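Local coordinates for protein glycosyl hydrolase, family 38 (Enterococcus faecalis, PDB 5KBP) that probably hydrolyses alpha-mannosidic linkages in carbohydrates, as a metal-dependent alpha-mannosidase of glycoside hydrolase family 38, at residues G134-M139 and M175-P180; P146-G151 and T183-L188; A326-V331 and R388-A393; P405-N410 and A806-H811. All coordinates share one frame; numbering follows the deposited sequence.

Contact 1 (G134-M139 and M175-P180)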
# COMPACT_ATOMS: atom_id res chain seq x y z
N GLY A 134 6.62 -3.54 -31.72
CA GLY A 134 6.82 -3.26 -33.14
C GLY A 134 6.39 -1.87 -33.55
O GLY A 134 6.97 -1.30 -34.49
N GLN A 135 5.39 -1.31 -32.88
CA GLN A 135 4.87 0.01 -33.23
C GLN A 135 5.66 1.16 -32.60
O GLN A 135 5.16 2.29 -32.60
CB GLN A 135 3.39 0.12 -32.82
CG GLN A 135 2.42 -0.61 -33.73
CD GLN A 135 2.10 0.16 -35.00
OE1 GLN A 135 2.87 1.01 -35.44
NE2 GLN A 135 0.94 -0.12 -35.58
N THR A 136 6.86 0.89 -32.08
CA THR A 136 7.65 1.96 -31.47
C THR A 136 7.90 3.13 -32.41
O THR A 136 7.72 4.29 -31.98
CB THR A 136 8.96 1.39 -30.93
OG1 THR A 136 8.70 0.29 -30.06
CG2 THR A 136 9.72 2.46 -30.15
N PRO A 137 8.32 2.94 -33.67
CA PRO A 137 8.58 4.12 -34.52
C PRO A 137 7.37 5.01 -34.71
O PRO A 137 7.49 6.24 -34.62
CB PRO A 137 9.02 3.49 -35.85
CG PRO A 137 9.55 2.16 -35.48
CD PRO A 137 8.68 1.69 -34.36
N GLN A 138 6.19 4.44 -34.96
CA GLN A 138 5.00 5.27 -35.13
C GLN A 138 4.61 5.96 -33.83
O GLN A 138 4.21 7.13 -33.84
CB GLN A 138 3.83 4.43 -35.65
CG GLN A 138 2.59 5.25 -35.96
CD GLN A 138 1.41 4.40 -36.38
OE1 GLN A 138 0.44 4.91 -36.95
NE2 GLN A 138 1.47 3.11 -36.09
N MET A 139 4.74 5.27 -32.69
CA MET A 139 4.39 5.87 -31.42
C MET A 139 5.38 6.97 -31.03
O MET A 139 4.99 7.98 -30.43
CB MET A 139 4.30 4.80 -30.33
CG MET A 139 3.20 3.78 -30.56
SD MET A 139 2.99 2.63 -29.19
CE MET A 139 2.54 3.76 -27.87
N MET A 175 21.21 2.81 -36.41
CA MET A 175 20.40 2.07 -37.36
C MET A 175 19.08 2.80 -37.57
O MET A 175 18.71 3.69 -36.80
CB MET A 175 20.15 0.63 -36.88
CG MET A 175 19.22 0.54 -35.68
SD MET A 175 19.36 -1.02 -34.80
CE MET A 175 21.06 -0.93 -34.22
N TRP A 176 18.38 2.41 -38.63
CA TRP A 176 17.02 2.87 -38.87
C TRP A 176 16.04 1.84 -38.33
O TRP A 176 16.24 0.63 -38.50
CB TRP A 176 16.77 3.09 -40.36
CG TRP A 176 17.63 4.17 -40.95
CD1 TRP A 176 18.60 4.01 -41.90
CD2 TRP A 176 17.60 5.56 -40.63
NE1 TRP A 176 19.18 5.22 -42.19
CE2 TRP A 176 18.58 6.19 -41.42
CE3 TRP A 176 16.85 6.34 -39.75
CZ2 TRP A 176 18.83 7.56 -41.36
CZ3 TRP A 176 17.09 7.70 -39.69
CH2 TRP A 176 18.07 8.30 -40.49
N TRP A 177 14.99 2.32 -37.67
CA TRP A 177 13.96 1.45 -37.10
C TRP A 177 12.65 1.78 -37.80
O TRP A 177 12.08 2.86 -37.59
CB TRP A 177 13.86 1.63 -35.59
CG TRP A 177 13.11 0.53 -34.92
CD1 TRP A 177 12.55 -0.56 -35.51
CD2 TRP A 177 12.84 0.41 -33.52
NE1 TRP A 177 11.94 -1.36 -34.57
CE2 TRP A 177 12.11 -0.78 -33.33
CE3 TRP A 177 13.15 1.19 -32.40
CZ2 TRP A 177 11.68 -1.21 -32.08
CZ3 TRP A 177 12.73 0.76 -31.15
CH2 TRP A 177 12.00 -0.43 -31.00
N GLU A 178 12.16 0.85 -38.61
CA GLU A 178 10.93 1.03 -39.37
C GLU A 178 9.84 0.15 -38.77
O GLU A 178 10.04 -1.06 -38.59
CB GLU A 178 11.15 0.69 -40.84
CG GLU A 178 9.91 0.84 -41.71
CD GLU A 178 10.21 0.62 -43.18
OE1 GLU A 178 11.39 0.75 -43.58
OE2 GLU A 178 9.27 0.30 -43.94
N GLY A 179 8.69 0.75 -38.47
CA GLY A 179 7.57 0.01 -37.93
C GLY A 179 6.74 -0.65 -39.00
O GLY A 179 7.02 -0.55 -40.21
N PRO A 180 5.68 -1.34 -38.57
CA PRO A 180 4.80 -2.00 -39.55
C PRO A 180 4.05 -1.03 -40.44
O PRO A 180 3.65 -1.43 -41.54
CB PRO A 180 3.84 -2.81 -38.66
CG PRO A 180 3.84 -2.08 -37.35
CD PRO A 180 5.24 -1.55 -37.19
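Pro137 and Thr136 lie over one face of the Trp177 indole, side by side. Pro137 CG sits almost squarely above the five-membered ring, 4.0 Å from its centroid and 13° off the normal, while Thr136 CB makes a second CH-pi contact with the six-membered ring, 28° off the normal. With CG anti to the backbone N (chi1 -164°), the indole lies under the first turn of helix 136-141. Its NE1 is bonded to Gly283 O, and Thr136 OG1, though close to the ring, bonds to Met133 O. The same Pro137 CG also rests on the backbone that leads out of the strand, 3.4 Å from both Trp177 O and Gly179 N. Here the N-terminal domain of the family 38 fold sets a short helix, with Gln135 at its N-cap, against the end of strand 174-178. Pro180 makes a second close patch: its CD meets Gly134 O at 3.2 Å, and its CG rests 3.7 Å from Gln135 CD. Gln138, in the same segment, brings NE2 to Gln135 OE1 from above the carbonyl plane; from outside, Tyr693 O and Phe890 O bond Gln135 NE2. The loose side is at Glu178, partly exposed, whose CB points away from the helix.

Contact 2 (P146-G151 and T183-L188)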
# COMPACT_ATOMS: atom_id res chain seq x y z
N PRO A 146 11.81 11.80 -32.57
CA PRO A 146 12.39 11.26 -33.82
C PRO A 146 13.43 10.18 -33.63
O PRO A 146 13.91 9.64 -34.64
CB PRO A 146 13.02 12.52 -34.44
CG PRO A 146 13.48 13.30 -33.26
CD PRO A 146 12.47 13.05 -32.15
N ALA A 147 13.80 9.84 -32.40
CA ALA A 147 14.84 8.85 -32.17
C ALA A 147 14.53 8.07 -30.89
O ALA A 147 13.80 8.55 -30.01
CB ALA A 147 16.23 9.49 -32.08
N ALA A 148 15.10 6.87 -30.80
CA ALA A 148 14.88 6.00 -29.65
C ALA A 148 16.16 5.24 -29.34
O ALA A 148 16.73 4.59 -30.22
CB ALA A 148 13.73 5.02 -29.91
N ALA A 149 16.60 5.32 -28.08
CA ALA A 149 17.77 4.59 -27.61
C ALA A 149 17.32 3.35 -26.85
O ALA A 149 16.47 3.44 -25.95
CB ALA A 149 18.64 5.47 -26.72
N PHE A 150 17.89 2.20 -27.20
CA PHE A 150 17.50 0.93 -26.60
C PHE A 150 18.73 0.06 -26.40
O PHE A 150 19.82 0.36 -26.90
CB PHE A 150 16.46 0.20 -27.47
CG PHE A 150 16.94 -0.09 -28.87
CD1 PHE A 150 16.85 0.87 -29.86
CD2 PHE A 150 17.47 -1.33 -29.19
CE1 PHE A 150 17.28 0.60 -31.15
CE2 PHE A 150 17.91 -1.60 -30.47
CZ PHE A 150 17.81 -0.63 -31.45
N GLY A 151 18.55 -1.03 -25.67
CA GLY A 151 19.67 -1.89 -25.32
C GLY A 151 19.49 -3.35 -25.68
O GLY A 151 20.48 -4.07 -25.87
N THR A 183 6.58 3.74 -40.80
CA THR A 183 7.17 4.87 -40.09
C THR A 183 8.58 4.50 -39.64
O THR A 183 8.82 3.41 -39.12
CB THR A 183 6.32 5.26 -38.89
OG1 THR A 183 5.00 5.61 -39.33
CG2 THR A 183 6.93 6.45 -38.16
N LYS A 184 9.52 5.42 -39.85
CA LYS A 184 10.93 5.16 -39.65
C LYS A 184 11.54 6.20 -38.72
O LYS A 184 11.36 7.40 -38.94
CB LYS A 184 11.66 5.14 -41.01
CG LYS A 184 13.13 5.49 -40.97
CD LYS A 184 13.75 5.27 -42.34
CE LYS A 184 14.87 6.25 -42.62
NZ LYS A 184 14.38 7.65 -42.72
N ILE A 185 12.23 5.73 -37.68
CA ILE A 185 12.92 6.59 -36.73
C ILE A 185 14.39 6.20 -36.71
O ILE A 185 14.80 5.18 -37.25
CB ILE A 185 12.31 6.51 -35.32
CG1 ILE A 185 12.47 5.10 -34.75
CG2 ILE A 185 10.84 6.90 -35.35
CD1 ILE A 185 12.12 4.98 -33.28
N PHE A 186 15.19 7.05 -36.06
CA PHE A 186 16.61 6.77 -35.87
C PHE A 186 16.81 5.95 -34.61
O PHE A 186 16.33 6.32 -33.53
CB PHE A 186 17.41 8.08 -35.79
CG PHE A 186 18.86 7.87 -35.46
CD1 PHE A 186 19.72 7.35 -36.41
CD2 PHE A 186 19.36 8.20 -34.22
CE1 PHE A 186 21.06 7.16 -36.12
CE2 PHE A 186 20.70 8.01 -33.92
CZ PHE A 186 21.55 7.49 -34.88
N GLY A 187 17.52 4.83 -34.74
CA GLY A 187 17.76 3.92 -33.63
C GLY A 187 19.19 4.04 -33.13
O GLY A 187 20.14 3.94 -33.91
N LEU A 188 19.32 4.24 -31.82
CA LEU A 188 20.61 4.32 -31.15
C LEU A 188 20.74 3.12 -30.22
O LEU A 188 20.05 3.05 -29.20
CB LEU A 188 20.75 5.64 -30.38
CG LEU A 188 22.09 5.90 -29.68
CD1 LEU A 188 23.23 5.87 -30.67
CD2 LEU A 188 22.06 7.22 -28.92
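Two neighbouring parallel strands of the mixed sheet in the N-terminal domain meet here, with Ala147 beside Phe186, Ala148 beside Gly187 and Ala149 beside Leu188. Four backbone hydrogen bonds join them, alternating in direction. Phe186 N gives to Pro146 O at 3.2 Å, Ala148 N to Phe186 O at 3.0 Å, Leu188 N to Ala148 O and Phe150 N to Leu188 O. The accepting oxygens of Phe186 and Leu188 are also approached by a CA-H, from Ala147 CA and Ala149 CA respectively, each at 3.2 Å.

Strand 184-189 is an inner strand: strand 147-150 pairs with it along one edge and the antiparallel strand 174-178 along the other, while 147-150 itself passes on to 124-126. The two sheet faces differ in what they carry. On the face of Ala147, Ala149, Phe186 and Leu188, the small alanine methyls lie beside the larger residues. Ala147 CB meets the edge of the Phe186 ring, 4.0 Å from CD2, and helix 263-270 packs onto Phe186 and Leu188 through Leu267, Phe263 and Tyr266.

On the opposite face, that of Ala148, Ile185 CD1 touches Ala148 CB at 3.7 Å. Phe150 has CG between its backbone N and carbonyl carbon (chi1 59°), which brings the ring back along the neighbouring strand until Gly187 CA stands at its edge, 4.2 Å from CE1. The Phe150 ring also meets that of Trp177, with the planes inclined at about 50°, and Pro137 of helix 136-141 packs against Ile185 on this face.

Contact 3 (A326-V331 and R388-A393). With SO4 (sulfate ion), chain G.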
# COMPACT_ATOMS: atom_id res chain seq x y z
N ALA A 326 -16.48 11.42 -20.56
CA ALA A 326 -16.51 12.21 -21.78
C ALA A 326 -17.94 12.50 -22.21
O ALA A 326 -18.24 13.59 -22.71
CB ALA A 326 -15.75 11.49 -22.89
N MET A 327 -18.85 11.53 -22.01
CA MET A 327 -20.25 11.77 -22.31
C MET A 327 -20.90 12.66 -21.26
O MET A 327 -21.73 13.51 -21.59
CB MET A 327 -21.01 10.44 -22.42
CG MET A 327 -20.52 9.52 -23.52
SD MET A 327 -21.46 7.98 -23.58
CE MET A 327 -20.57 7.08 -24.84
N ALA A 328 -20.53 12.48 -19.99
CA ALA A 328 -21.11 13.28 -18.92
C ALA A 328 -20.74 14.75 -19.03
O ALA A 328 -21.40 15.59 -18.40
CB ALA A 328 -20.67 12.73 -17.56
N TYR A 329 -19.70 15.09 -19.79
CA TYR A 329 -19.37 16.49 -20.02
C TYR A 329 -20.48 17.22 -20.76
O TYR A 329 -20.65 18.43 -20.60
CB TYR A 329 -18.05 16.59 -20.79
CG TYR A 329 -17.70 18.00 -21.22
CD1 TYR A 329 -17.01 18.85 -20.37
CD2 TYR A 329 -18.05 18.47 -22.48
CE1 TYR A 329 -16.68 20.14 -20.76
CE2 TYR A 329 -17.73 19.76 -22.88
CZ TYR A 329 -17.04 20.58 -22.02
OH TYR A 329 -16.72 21.86 -22.41
N GLU A 330 -21.27 16.49 -21.56
CA GLU A 330 -22.32 17.13 -22.34
C GLU A 330 -23.39 17.75 -21.45
O GLU A 330 -24.03 18.73 -21.84
CB GLU A 330 -22.94 16.11 -23.30
CG GLU A 330 -21.94 15.45 -24.24
CD GLU A 330 -21.51 16.35 -25.38
OE1 GLU A 330 -22.16 17.40 -25.58
OE2 GLU A 330 -20.54 16.02 -26.08
N VAL A 331 -23.61 17.19 -20.26
CA VAL A 331 -24.68 17.64 -19.39
C VAL A 331 -24.17 18.50 -18.24
O VAL A 331 -24.92 19.34 -17.73
CB VAL A 331 -25.49 16.45 -18.85
CG1 VAL A 331 -26.00 15.58 -20.01
CG2 VAL A 331 -24.69 15.61 -17.89
N ARG A 388 -24.03 8.64 -12.70
CA ARG A 388 -25.15 9.31 -12.04
C ARG A 388 -25.54 10.58 -12.79
O ARG A 388 -26.73 10.89 -12.91
CB ARG A 388 -24.79 9.64 -10.59
CG ARG A 388 -25.94 10.27 -9.82
CD ARG A 388 -25.47 10.92 -8.52
NE ARG A 388 -24.63 12.10 -8.76
CZ ARG A 388 -23.31 12.11 -8.63
NH1 ARG A 388 -22.63 13.22 -8.88
NH2 ARG A 388 -22.67 11.02 -8.26
N GLN A 389 -24.56 11.31 -13.32
CA GLN A 389 -24.84 12.55 -14.02
C GLN A 389 -25.57 12.30 -15.33
O GLN A 389 -26.46 13.06 -15.71
CB GLN A 389 -23.54 13.32 -14.26
CG GLN A 389 -22.94 13.92 -12.99
CD GLN A 389 -21.44 14.14 -13.10
OE1 GLN A 389 -20.83 13.83 -14.12
NE2 GLN A 389 -20.85 14.67 -12.04
N LEU A 390 -25.21 11.23 -16.04
CA LEU A 390 -25.90 10.90 -17.29
C LEU A 390 -27.32 10.44 -17.02
O LEU A 390 -28.27 10.93 -17.65
CB LEU A 390 -25.12 9.83 -18.05
CG LEU A 390 -23.82 10.28 -18.73
CD1 LEU A 390 -23.09 9.10 -19.35
CD2 LEU A 390 -24.13 11.34 -19.78
N THR A 391 -27.50 9.50 -16.09
CA THR A 391 -28.83 8.97 -15.81
C THR A 391 -29.76 10.03 -15.22
O THR A 391 -30.97 9.98 -15.45
CB THR A 391 -28.73 7.77 -14.86
OG1 THR A 391 -28.00 8.15 -13.69
CG2 THR A 391 -28.03 6.61 -15.55
N GLU A 392 -29.21 10.99 -14.47
CA GLU A 392 -30.04 12.08 -13.96
C GLU A 392 -30.54 12.98 -15.07
O GLU A 392 -31.54 13.69 -14.88
CB GLU A 392 -29.25 12.91 -12.94
CG GLU A 392 -29.96 13.08 -11.61
CD GLU A 392 -29.74 11.91 -10.67
OE1 GLU A 392 -28.77 11.95 -9.89
OE2 GLU A 392 -30.53 10.95 -10.72
N ALA A 393 -29.89 12.97 -16.23
CA ALA A 393 -30.28 13.80 -17.37
C ALA A 393 -31.14 13.06 -18.38
O ALA A 393 -31.63 13.69 -19.33
CB ALA A 393 -29.04 14.37 -18.07
S SO4 G . -23.76 16.59 -9.77
O1 SO4 G . -24.22 17.18 -8.52
O2 SO4 G . -24.47 15.34 -10.02
O3 SO4 G . -24.01 17.52 -10.87
O4 SO4 G . -22.33 16.32 -9.69
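Leu390 carries most of the apolar contact between helix 304-332 and helix 362-393, whose local axes approach to 8.8 Å and cross at 47°. Its two methyls divide the work. CD1 lies against Met327 CB at 3.9 Å, while CD2 comes down on the backbone, 3.7 Å from both Ala328 CA and Met327 O. With CG anti to the carbonyl carbon (chi1 -74°), the isobutyl group swings toward the other helix although its CB starts off alongside it. Further along, Val331 CG1 meets Ala393 CB at 3.8 Å, and its other methyl, CG2, faces Gln389 O. Ala328 CB fits between Leu390 CG and the amide of Gln389, 3.6 Å from OE1.

The polar side-chain bonds near the contact all belong to helix 362-393 and its surroundings. Gln389 is extended beyond CG, and its NE2 gives a hydrogen bond to O4 of a sulfate ion at 3.2 Å. Arg388 approaches the same ion with the edge of its guanidinium: NH1 bonds to sulfate O2 at 3.0 Å, with weak additional bonds from NH1 to O4 and from NE to O2. Its NH2 makes a salt bridge to Glu385. The ion probably came from the crystallisation liquor.

The chemistry thus falls into two zones. The helices of the middle domain are joined across the interface by van der Waals contacts, the small alanines bringing the backbones close. The charge of Arg388 belongs to the surface of one helix, where a sulfate ion was able to bind, and has no share in the helix-helix joint itself.

Contact 4 (P405-N410 and A806-H811). With SO4 (sulfate ion), chain D; SO4 (sulfate ion), chain J.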
# COMPACT_ATOMS: atom_id res chain seq x y z
N PRO A 405 -36.94 2.53 -13.53
CA PRO A 405 -36.13 2.54 -14.75
C PRO A 405 -34.65 2.31 -14.47
O PRO A 405 -34.13 2.61 -13.39
CB PRO A 405 -36.38 3.94 -15.31
CG PRO A 405 -36.65 4.78 -14.12
CD PRO A 405 -37.35 3.88 -13.11
N PHE A 406 -33.97 1.78 -15.49
CA PHE A 406 -32.53 1.58 -15.44
C PHE A 406 -31.98 1.76 -16.85
O PHE A 406 -32.70 1.61 -17.84
CB PHE A 406 -32.16 0.21 -14.87
CG PHE A 406 -32.73 -0.95 -15.63
CD1 PHE A 406 -34.00 -1.42 -15.35
CD2 PHE A 406 -31.99 -1.58 -16.62
CE1 PHE A 406 -34.54 -2.49 -16.05
CE2 PHE A 406 -32.52 -2.65 -17.33
CZ PHE A 406 -33.79 -3.11 -17.04
N VAL A 407 -30.68 2.07 -16.93
CA VAL A 407 -30.03 2.44 -18.18
C VAL A 407 -28.85 1.51 -18.42
O VAL A 407 -28.08 1.21 -17.50
CB VAL A 407 -29.57 3.91 -18.16
CG1 VAL A 407 -28.98 4.30 -19.50
CG2 VAL A 407 -30.73 4.83 -17.80
N LEU A 408 -28.70 1.06 -19.67
CA LEU A 408 -27.59 0.22 -20.10
C LEU A 408 -26.68 1.02 -21.02
O LEU A 408 -27.14 1.55 -22.04
CB LEU A 408 -28.10 -1.03 -20.81
CG LEU A 408 -28.48 -2.23 -19.93
CD1 LEU A 408 -29.18 -3.30 -20.75
CD2 LEU A 408 -27.23 -2.79 -19.26
N PHE A 409 -25.40 1.09 -20.67
CA PHE A 409 -24.41 1.81 -21.46
C PHE A 409 -23.47 0.83 -22.15
O PHE A 409 -23.02 -0.14 -21.54
CB PHE A 409 -23.57 2.75 -20.59
CG PHE A 409 -24.35 3.87 -19.97
CD1 PHE A 409 -24.99 3.70 -18.76
CD2 PHE A 409 -24.42 5.11 -20.59
CE1 PHE A 409 -25.70 4.73 -18.18
CE2 PHE A 409 -25.13 6.14 -20.02
CZ PHE A 409 -25.77 5.95 -18.81
N ASN A 410 -23.20 1.08 -23.43
CA ASN A 410 -22.12 0.41 -24.15
C ASN A 410 -20.97 1.40 -24.22
O ASN A 410 -21.02 2.37 -24.99
CB ASN A 410 -22.57 -0.04 -25.54
CG ASN A 410 -21.49 -0.82 -26.29
OD1 ASN A 410 -20.39 -1.02 -25.78
ND2 ASN A 410 -21.82 -1.27 -27.49
N ALA A 806 -27.13 0.97 -14.68
CA ALA A 806 -27.40 1.96 -13.65
C ALA A 806 -28.89 2.18 -13.54
O ALA A 806 -29.58 2.32 -14.55
CB ALA A 806 -26.70 3.28 -13.95
N THR A 807 -29.38 2.23 -12.30
CA THR A 807 -30.77 2.57 -12.04
C THR A 807 -30.90 4.07 -11.77
O THR A 807 -29.93 4.74 -11.40
CB THR A 807 -31.32 1.77 -10.86
OG1 THR A 807 -30.59 2.12 -9.67
CG2 THR A 807 -31.18 0.28 -11.11
N THR A 808 -32.10 4.58 -11.98
CA THR A 808 -32.41 5.98 -11.72
C THR A 808 -33.91 6.09 -11.49
O THR A 808 -34.67 5.15 -11.72
CB THR A 808 -31.95 6.88 -12.86
OG1 THR A 808 -32.22 8.25 -12.54
CG2 THR A 808 -32.67 6.52 -14.15
N ALA A 809 -34.33 7.26 -11.03
CA ALA A 809 -35.74 7.50 -10.73
C ALA A 809 -36.46 8.03 -11.97
O ALA A 809 -35.86 8.25 -13.03
CB ALA A 809 -35.88 8.46 -9.55
N ARG A 810 -37.77 8.21 -11.84
CA ARG A 810 -38.55 8.83 -12.90
C ARG A 810 -38.40 10.35 -12.83
O ARG A 810 -38.63 10.95 -11.78
CB ARG A 810 -40.03 8.45 -12.79
CG ARG A 810 -40.33 7.00 -13.13
CD ARG A 810 -41.83 6.75 -13.16
NE ARG A 810 -42.50 7.45 -14.26
CZ ARG A 810 -43.18 8.58 -14.13
NH1 ARG A 810 -43.30 9.16 -12.94
NH2 ARG A 810 -43.75 9.14 -15.19
N HIS A 811 -38.02 10.96 -13.95
CA HIS A 811 -37.83 12.40 -14.01
C HIS A 811 -37.67 12.82 -15.46
O HIS A 811 -37.22 12.03 -16.30
CB HIS A 811 -36.60 12.83 -13.20
CG HIS A 811 -35.38 11.99 -13.44
ND1 HIS A 811 -34.74 11.96 -14.66
CD2 HIS A 811 -34.70 11.16 -12.63
CE1 HIS A 811 -33.70 11.14 -14.59
NE2 HIS A 811 -33.66 10.64 -13.36
S SO4 D . -43.42 7.68 -9.58
O1 SO4 D . -43.23 8.28 -8.26
O2 SO4 D . -44.84 7.39 -9.78
O3 SO4 D . -42.97 8.62 -10.61
O4 SO4 D . -42.65 6.45 -9.68
S SO4 J . -45.35 12.76 -13.78
O1 SO4 J . -45.94 13.83 -14.59
O2 SO4 J . -46.16 11.55 -13.91
O3 SO4 J . -45.31 13.17 -12.38
O4 SO4 J . -43.99 12.49 -14.25
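Val407 and Ala806 form an antiparallel hydrogen-bonded pair: Val407 N reaches Ala806 O at 2.6 Å and Ala806 N gives to Val407 O at 3.0 Å. One residue on, Phe406 and Thr807 make the non-hydrogen-bonded pair, and Thr808 N closes the ladder on Pro405 O at 3.2 Å. Beyond the strand, Thr808 OG1 shares a hydrogen bond with His811 NE2.

Arg810 NE is bonded to Phe399 O. Its guanidinium meets two sulfate ions at its edge, both probably from the crystallisation liquor; the approach of NH1 to one is improbably close and its detail doubtful, and the bond from NH2 to the other is weak.

The packing centres on Pro405, whose CG lies 3.1 Å from Thr808 O, with Ala809 O next at 3.7 Å. Thr807 turns its methyl CG2 toward Phe406 CB, 3.9 Å away. On the Val407 and Ala806 face, helix 362-393 covers the sheet through Thr391 and Thr387. Phe406 points to the other face, against Val422 and Val424 of strand 416-430, while strand 503-511 pairs with the far edge of 404-410.

From the N terminus, contacts 1 and 2 come first and cross: helix 136-141 and strand 147-150 run in succession, then strands 174-178 and 184-189 return to them in the same order. The two closures thus alternate along the chain, and the contacts touch directly through the pairing of 174-178 with 184-189, all within the N-terminal domain. Contact 3 follows in series, closing a largely helical excursion between 304-332 and 362-393, with its centre about 40 Å from that of contact 1. Contact 4 opens just afterwards and closes a far longer loop, pairing two strands of one antiparallel sheet; Leu390 packing on Phe409 sets the helices of contact 3 against that sheet.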